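Local coordinates for putative methyltransferase (Emericella variicolor, PDB 7DMB), which probably transfers a methyl group from S-adenosylmethionine to its substrate, acting in trans in the biosynthesis of the polyketide calbistrin, at residues Asn181-Val186 / Gly365-Pro370; Gly210-Arg215 / Phe309-Ser314. All coordinates share one frame; numbering follows the deposited sequence.

Contact 1: residues Asn181-Val186 / Gly365-Pro370; sequences NSLSEV and GLDSEP
Leu-183, Ser-184 and Asp-367 make a small, buried, water-bridged contact at one margin of a class I (Rossmann-like) methyltransferase fold. Asp-367 follows directly on strand 358-366, an outermost strand of the seven-stranded sheet, while Ser-184 opens the two-residue strand 184-185, which pairs with strand 50-51 in a separate small sheet. A type I beta turn from Asn-181 to Ser-184, closed by Ser-184 N to Asn-181 O, swings the chain out of helix 172-181 and delivers both touching residues to the aspartate.

The two segments are joined through one water rather than by a direct polar bond. Ser-184 OG donates to it at 2.6 Å, and the water in turn donates to Asp-367 OD2 at 2.7 Å. With chi1 at 71°, CG of Asp-367 sits between its own backbone N and carbonyl carbon, which brings the carboxylate over toward Leu-183. That carboxylate has further anchors: OD1 accepts from Tyr-374 N and OD2 also from Asn-375 N, which would tend to stabilise its negative charge. Ser-184 OG is likewise shared, being hydrogen-bonded to Asn-377 ND2 on strand 375-382.

Around this bridge the contact is van der Waals. Leu-183 crosses the aspartate side chain at a slant, its CB lying 3.8 Å from Asp-367 CB, and the leucine also touches Glu-58 on helix 56-79. Ser-184 OG packs 3.2 Å from Asp-367 CB, and the methyl CD1 of Leu-183 comes to 3.4 Å from Asp-367 OD2.

Contact 2: residues Gly210-Arg215 / Phe309-Ser314; sequences GGTTAR and FNQELS. With SAH (S-adenosyl-L-homocysteine), chain C.
Thr-212 and Gln-311 meet in the buried core of the Rossmann-like methyltransferase fold, where the start of helix 211-220 faces strand 306-313 beside the S-adenosyl-L-homocysteine pocket. The backbones stand well apart, 8.8 Å between Thr-212 CA and Gln-311 CA, and the glutamine spans about half of that gap. Its CG lies anti to the backbone N (chi1 -167°) and the chain stays extended through CD, carrying the amide toward the helix. Thr-212 points its hydroxyl back along a path running the opposite way, with OG1 beside its own backbone N (chi1 -61°).

The two oxygens, Thr-212 OG1 and Gln-311 OE1, approach to 3.2 Å without bonding to each other. Both are satisfied elsewhere: Asn-181 is the partner of the threonine hydroxyl, while Gln-311 OE1 pairs with Ser-282 OG and its NE2 with Asn-377 OD1. With both ends of the amide engaged, its rotation is fixed.

Gly-210, at phi 93°, lies within the glycine-rich turn that leads from strand 200-205 into the helix, consistent with a Rossmann-type GxGxxG motif. The next residue holds the ligand's carboxylate: Gly-211 N donates to SAH OXT at 3.1 Å, with a bent N-H...O angle of 138°.

In the fold
Both contacts are buried, but contact 2 lies near the centre of the chain, against the ligand pocket, while contact 1 sits farther out, just past the end of strand 358-366. They involve the same seven-stranded sheet: contact 2 uses strand 306-313, contact 1 adjoins one of the two outermost strands, and strand 375-382 runs between them, its Asn-377 bonding to Ser-184 of one and Gln-311 of the other. Their chemistry differs accordingly. A carboxylate and a bridging water join contact 1, whereas contact 2 places two neutral side chains within a shared polar network. Asn-181 ties them together, its OD1 hydrogen-bonded to Thr-212 OG1 at 2.6 Å.

Contact 1: residues Asn181-Val186 / Gly365-Pro370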
loop_
_atom_site.group_PDB
_atom_site.type_symbol
_atom_site.label_atom_id
_atom_site.label_comp_id
_atom_site.label_asym_id
_atom_site.label_seq_id
_atom_site.Cartn_x
_atom_site.Cartn_y
_atom_site.Cartn_z
ATOM N N ASN A 181 0.321 0.572 7.286
ATOM C CA ASN A 181 1.574 1.165 7.739
ATOM C C ASN A 181 1.952 0.679 9.131
ATOM O O ASN A 181 3.136 0.641 9.479
ATOM C CB ASN A 181 1.460 2.687 7.731
ATOM C CG ASN A 181 1.762 3.282 6.382
ATOM O OD1 ASN A 181 2.927 3.372 5.979
ATOM N ND2 ASN A 181 0.717 3.700 5.669
ATOM N N SER A 182 0.965 0.294 9.940
ATOM C CA SER A 182 1.254 -0.116 11.303
ATOM C C SER A 182 2.031 -1.430 11.370
ATOM O O SER A 182 2.581 -1.760 12.428
ATOM C CB SER A 182 -0.061 -0.201 12.085
ATOM O OG SER A 182 -0.738 -1.429 11.845
ATOM N N LEU A 183 2.120 -2.168 10.271
ATOM C CA LEU A 183 2.846 -3.429 10.279
ATOM C C LEU A 183 4.343 -3.254 10.073
ATOM O O LEU A 183 5.109 -4.168 10.410
ATOM C CB LEU A 183 2.299 -4.362 9.196
ATOM C CG LEU A 183 0.892 -4.948 9.366
ATOM C CD1 LEU A 183 0.521 -5.777 8.135
ATOM C CD2 LEU A 183 0.803 -5.787 10.631
ATOM N N SER A 184 4.777 -2.122 9.521
ATOM C CA SER A 184 6.169 -1.915 9.141
ATOM C C SER A 184 6.805 -0.869 10.040
ATOM O O SER A 184 6.216 0.197 10.282
ATOM C CB SER A 184 6.296 -1.448 7.685
ATOM O OG SER A 184 5.680 -2.332 6.763
ATOM N N GLU A 185 7.995 -1.172 10.533
ATOM C CA GLU A 185 8.818 -0.198 11.245
ATOM C C GLU A 185 9.834 0.374 10.256
ATOM O O GLU A 185 10.790 -0.315 9.874
ATOM C CB GLU A 185 9.510 -0.845 12.443
ATOM C CG GLU A 185 10.205 0.154 13.358
ATOM C CD GLU A 185 9.292 1.296 13.753
ATOM O OE1 GLU A 185 8.467 1.090 14.658
ATOM O OE2 GLU A 185 9.390 2.393 13.156
ATOM N N VAL A 186 9.611 1.613 9.809
ATOM C CA VAL A 186 10.490 2.257 8.834
ATOM C C VAL A 186 11.204 3.479 9.396
ATOM O O VAL A 186 12.019 4.079 8.690
ATOM C CB VAL A 186 9.751 2.637 7.526
ATOM C CG1 VAL A 186 8.897 1.500 7.001
ATOM C CG2 VAL A 186 8.909 3.895 7.704
ATOM N N GLY A 365 12.980 -5.249 3.510
ATOM C CA GLY A 365 12.446 -5.826 4.726
ATOM C C GLY A 365 10.943 -6.009 4.626
ATOM O O GLY A 365 10.220 -5.091 4.221
ATOM N N LEU A 366 10.453 -7.181 4.995
ATOM C CA LEU A 366 9.029 -7.444 4.917
ATOM C C LEU A 366 8.356 -7.036 6.224
ATOM O O LEU A 366 8.984 -6.973 7.280
ATOM C CB LEU A 366 8.768 -8.922 4.607
ATOM C CG LEU A 366 9.474 -9.506 3.376
ATOM C CD1 LEU A 366 9.105 -10.973 3.182
ATOM C CD2 LEU A 366 9.188 -8.707 2.096
ATOM N N ASP A 367 7.068 -6.740 6.140
ATOM C CA ASP A 367 6.312 -6.337 7.316
ATOM C C ASP A 367 5.835 -7.526 8.159
ATOM O O ASP A 367 5.040 -7.340 9.088
ATOM C CB ASP A 367 5.134 -5.455 6.889
ATOM C CG ASP A 367 4.028 -6.222 6.166
ATOM O OD1 ASP A 367 4.131 -7.464 5.940
ATOM O OD2 ASP A 367 3.029 -5.546 5.818
ATOM N N SER A 368 6.300 -8.730 7.838
ATOM C CA SER A 368 5.994 -9.973 8.536
ATOM C C SER A 368 6.961 -11.032 8.036
ATOM O O SER A 368 7.490 -10.925 6.930
ATOM C CB SER A 368 4.553 -10.434 8.291
ATOM O OG SER A 368 4.219 -11.463 9.204
ATOM N N GLU A 369 7.172 -12.063 8.850
ATOM C CA GLU A 369 7.941 -13.216 8.384
ATOM C C GLU A 369 7.183 -13.909 7.254
ATOM O O GLU A 369 5.970 -14.132 7.374
ATOM C CB GLU A 369 8.206 -14.215 9.513
ATOM C CG GLU A 369 8.520 -13.608 10.865
ATOM C CD GLU A 369 7.262 -13.320 11.674
ATOM O OE1 GLU A 369 6.851 -12.133 11.760
ATOM O OE2 GLU A 369 6.668 -14.288 12.206
ATOM N N PRO A 370 7.849 -14.260 6.159
ATOM C CA PRO A 370 7.168 -14.907 5.041
ATOM C C PRO A 370 6.556 -16.226 5.479
ATOM O O PRO A 370 7.003 -16.825 6.464
ATOM C CB PRO A 370 8.296 -15.124 4.018
ATOM C CG PRO A 370 9.433 -14.286 4.485
ATOM C CD PRO A 370 9.306 -14.203 5.957
HETATM O O HOH W 1 3.238 -2.913 6.276
#

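Contact 2: residues Gly210-Arg215 / Phe309-Ser314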
loop_
_atom_site.group_PDB
_atom_site.type_symbol
_atom_site.label_atom_id
_atom_site.label_comp_id
_atom_site.label_asym_id
_atom_site.label_seq_id
_atom_site.Cartn_x
_atom_site.Cartn_y
_atom_site.Cartn_z
ATOM N N GLY A 210 -1.826 10.147 3.714
ATOM C CA GLY A 210 -0.677 10.422 4.546
ATOM C C GLY A 210 -0.273 9.315 5.483
ATOM O O GLY A 210 0.475 9.574 6.430
ATOM N N GLY A 211 -0.728 8.085 5.258
ATOM C CA GLY A 211 -0.406 7.013 6.191
ATOM C C GLY A 211 1.086 6.787 6.331
ATOM O O GLY A 211 1.601 6.608 7.436
ATOM N N THR A 212 1.802 6.801 5.208
ATOM C CA THR A 212 3.249 6.659 5.269
ATOM C C THR A 212 3.937 7.985 5.600
ATOM O O THR A 212 4.945 7.998 6.317
ATOM C CB THR A 212 3.758 6.075 3.952
ATOM O OG1 THR A 212 3.163 4.787 3.757
ATOM C CG2 THR A 212 5.272 5.933 3.983
ATOM N N THR A 213 3.398 9.104 5.109
ATOM C CA THR A 213 3.930 10.413 5.482
ATOM C C THR A 213 4.072 10.554 6.993
ATOM O O THR A 213 5.068 11.101 7.489
ATOM C CB THR A 213 3.015 11.514 4.950
ATOM O OG1 THR A 213 2.463 11.109 3.692
ATOM C CG2 THR A 213 3.785 12.842 4.780
ATOM N N ALA A 214 3.073 10.067 7.740
ATOM C CA ALA A 214 3.059 10.205 9.194
ATOM C C ALA A 214 4.204 9.450 9.850
ATOM O O ALA A 214 4.845 9.975 10.770
ATOM C CB ALA A 214 1.727 9.712 9.754
ATOM N N ARG A 215 4.452 8.202 9.423
ATOM C CA ARG A 215 5.591 7.471 9.967
ATOM C C ARG A 215 6.915 8.156 9.617
ATOM O O ARG A 215 7.826 8.219 10.449
ATOM C CB ARG A 215 5.616 6.027 9.471
ATOM C CG ARG A 215 4.298 5.270 9.235
ATOM C CD ARG A 215 3.225 5.458 10.280
ATOM N NE ARG A 215 3.745 5.476 11.635
ATOM C CZ ARG A 215 3.116 6.055 12.651
ATOM N NH1 ARG A 215 1.933 6.652 12.431
ATOM N NH2 ARG A 215 3.677 6.045 13.863
ATOM N N PHE A 309 12.625 4.875 -1.740
ATOM C CA PHE A 309 12.082 3.963 -0.746
ATOM C C PHE A 309 10.646 3.666 -1.142
ATOM O O PHE A 309 9.800 4.572 -1.169
ATOM C CB PHE A 309 12.162 4.517 0.676
ATOM C CG PHE A 309 11.391 3.700 1.666
ATOM C CD1 PHE A 309 11.828 2.441 2.032
ATOM C CD2 PHE A 309 10.196 4.159 2.180
ATOM C CE1 PHE A 309 11.097 1.668 2.916
ATOM C CE2 PHE A 309 9.481 3.400 3.068
ATOM C CZ PHE A 309 9.926 2.145 3.426
ATOM N N ASN A 310 10.384 2.405 -1.462
ATOM C CA ASN A 310 9.143 1.981 -2.107
ATOM C C ASN A 310 8.484 0.900 -1.251
ATOM O O ASN A 310 9.009 -0.212 -1.119
ATOM C CB ASN A 310 9.436 1.484 -3.525
ATOM C CG ASN A 310 8.179 1.208 -4.341
ATOM O OD1 ASN A 310 7.132 1.828 -4.151
ATOM N ND2 ASN A 310 8.292 0.274 -5.272
ATOM N N GLN A 311 7.355 1.235 -0.644
ATOM C CA GLN A 311 6.581 0.292 0.155
ATOM C C GLN A 311 5.453 -0.241 -0.719
ATOM O O GLN A 311 4.614 0.540 -1.187
ATOM C CB GLN A 311 6.031 0.986 1.401
ATOM C CG GLN A 311 5.452 0.075 2.487
ATOM C CD GLN A 311 5.010 0.868 3.704
ATOM O OE1 GLN A 311 4.104 1.709 3.623
ATOM N NE2 GLN A 311 5.664 0.623 4.838
ATOM N N GLU A 312 5.422 -1.559 -0.940
ATOM C CA GLU A 312 4.525 -2.098 -1.961
ATOM C C GLU A 312 3.964 -3.465 -1.584
ATOM O O GLU A 312 4.707 -4.399 -1.275
ATOM C CB GLU A 312 5.244 -2.187 -3.312
ATOM C CG GLU A 312 5.139 -0.918 -4.168
ATOM C CD GLU A 312 3.743 -0.736 -4.761
ATOM O OE1 GLU A 312 2.976 -1.741 -4.819
ATOM O OE2 GLU A 312 3.420 0.394 -5.195
ATOM N N LEU A 313 2.644 -3.585 -1.668
ATOM C CA LEU A 313 1.979 -4.855 -1.400
ATOM C C LEU A 313 2.452 -5.961 -2.339
ATOM O O LEU A 313 2.612 -5.758 -3.547
ATOM C CB LEU A 313 0.472 -4.685 -1.542
ATOM C CG LEU A 313 -0.131 -3.804 -0.462
ATOM C CD1 LEU A 313 -1.537 -3.403 -0.877
ATOM C CD2 LEU A 313 -0.124 -4.567 0.854
ATOM N N SER A 314 2.689 -7.130 -1.761
ATOM C CA SER A 314 2.662 -8.377 -2.520
ATOM C C SER A 314 2.237 -9.552 -1.626
ATOM O O SER A 314 2.948 -10.558 -1.542
ATOM C CB SER A 314 4.030 -8.632 -3.179
ATOM O OG SER A 314 5.124 -8.477 -2.284
HETATM N N SAH C . 0.035 6.542 0.074
HETATM C CA SAH C . -1.421 6.262 0.211
HETATM C CB SAH C . -1.726 4.763 0.118
HETATM C CG SAH C . -1.795 4.261 -1.309
HETATM S SD SAH C . -3.243 4.851 -2.239
HETATM C C SAH C . -1.916 6.808 1.553
HETATM O O SAH C . -3.023 7.387 1.541
HETATM O OXT SAH C . -1.165 6.661 2.546
HETATM C "C5'" SAH C . -2.471 5.353 -3.798
HETATM C "C4'" SAH C . -2.307 6.855 -3.894
HETATM O "O4'" SAH C . -1.520 7.166 -5.070
HETATM C "C3'" SAH C . -3.628 7.615 -4.041
HETATM O "O3'" SAH C . -3.642 8.713 -3.138
HETATM C "C2'" SAH C . -3.628 8.037 -5.514
HETATM O "O2'" SAH C . -4.316 9.239 -5.788
HETATM C "C1'" SAH C . -2.140 8.196 -5.798
HETATM N N9 SAH C . -1.809 8.014 -7.207
HETATM C C8 SAH C . -2.442 7.159 -8.074
HETATM N N7 SAH C . -1.944 7.177 -9.284
HETATM C C5 SAH C . -0.924 8.114 -9.220
HETATM C C6 SAH C . -0.017 8.588 -10.187
HETATM N N6 SAH C . -0.004 8.172 -11.450
HETATM N N1 SAH C . 0.881 9.525 -9.795
HETATM C C2 SAH C . 0.858 9.940 -8.522
HETATM N N3 SAH C . 0.057 9.562 -7.529
HETATM C C4 SAH C . -0.827 8.636 -7.942
#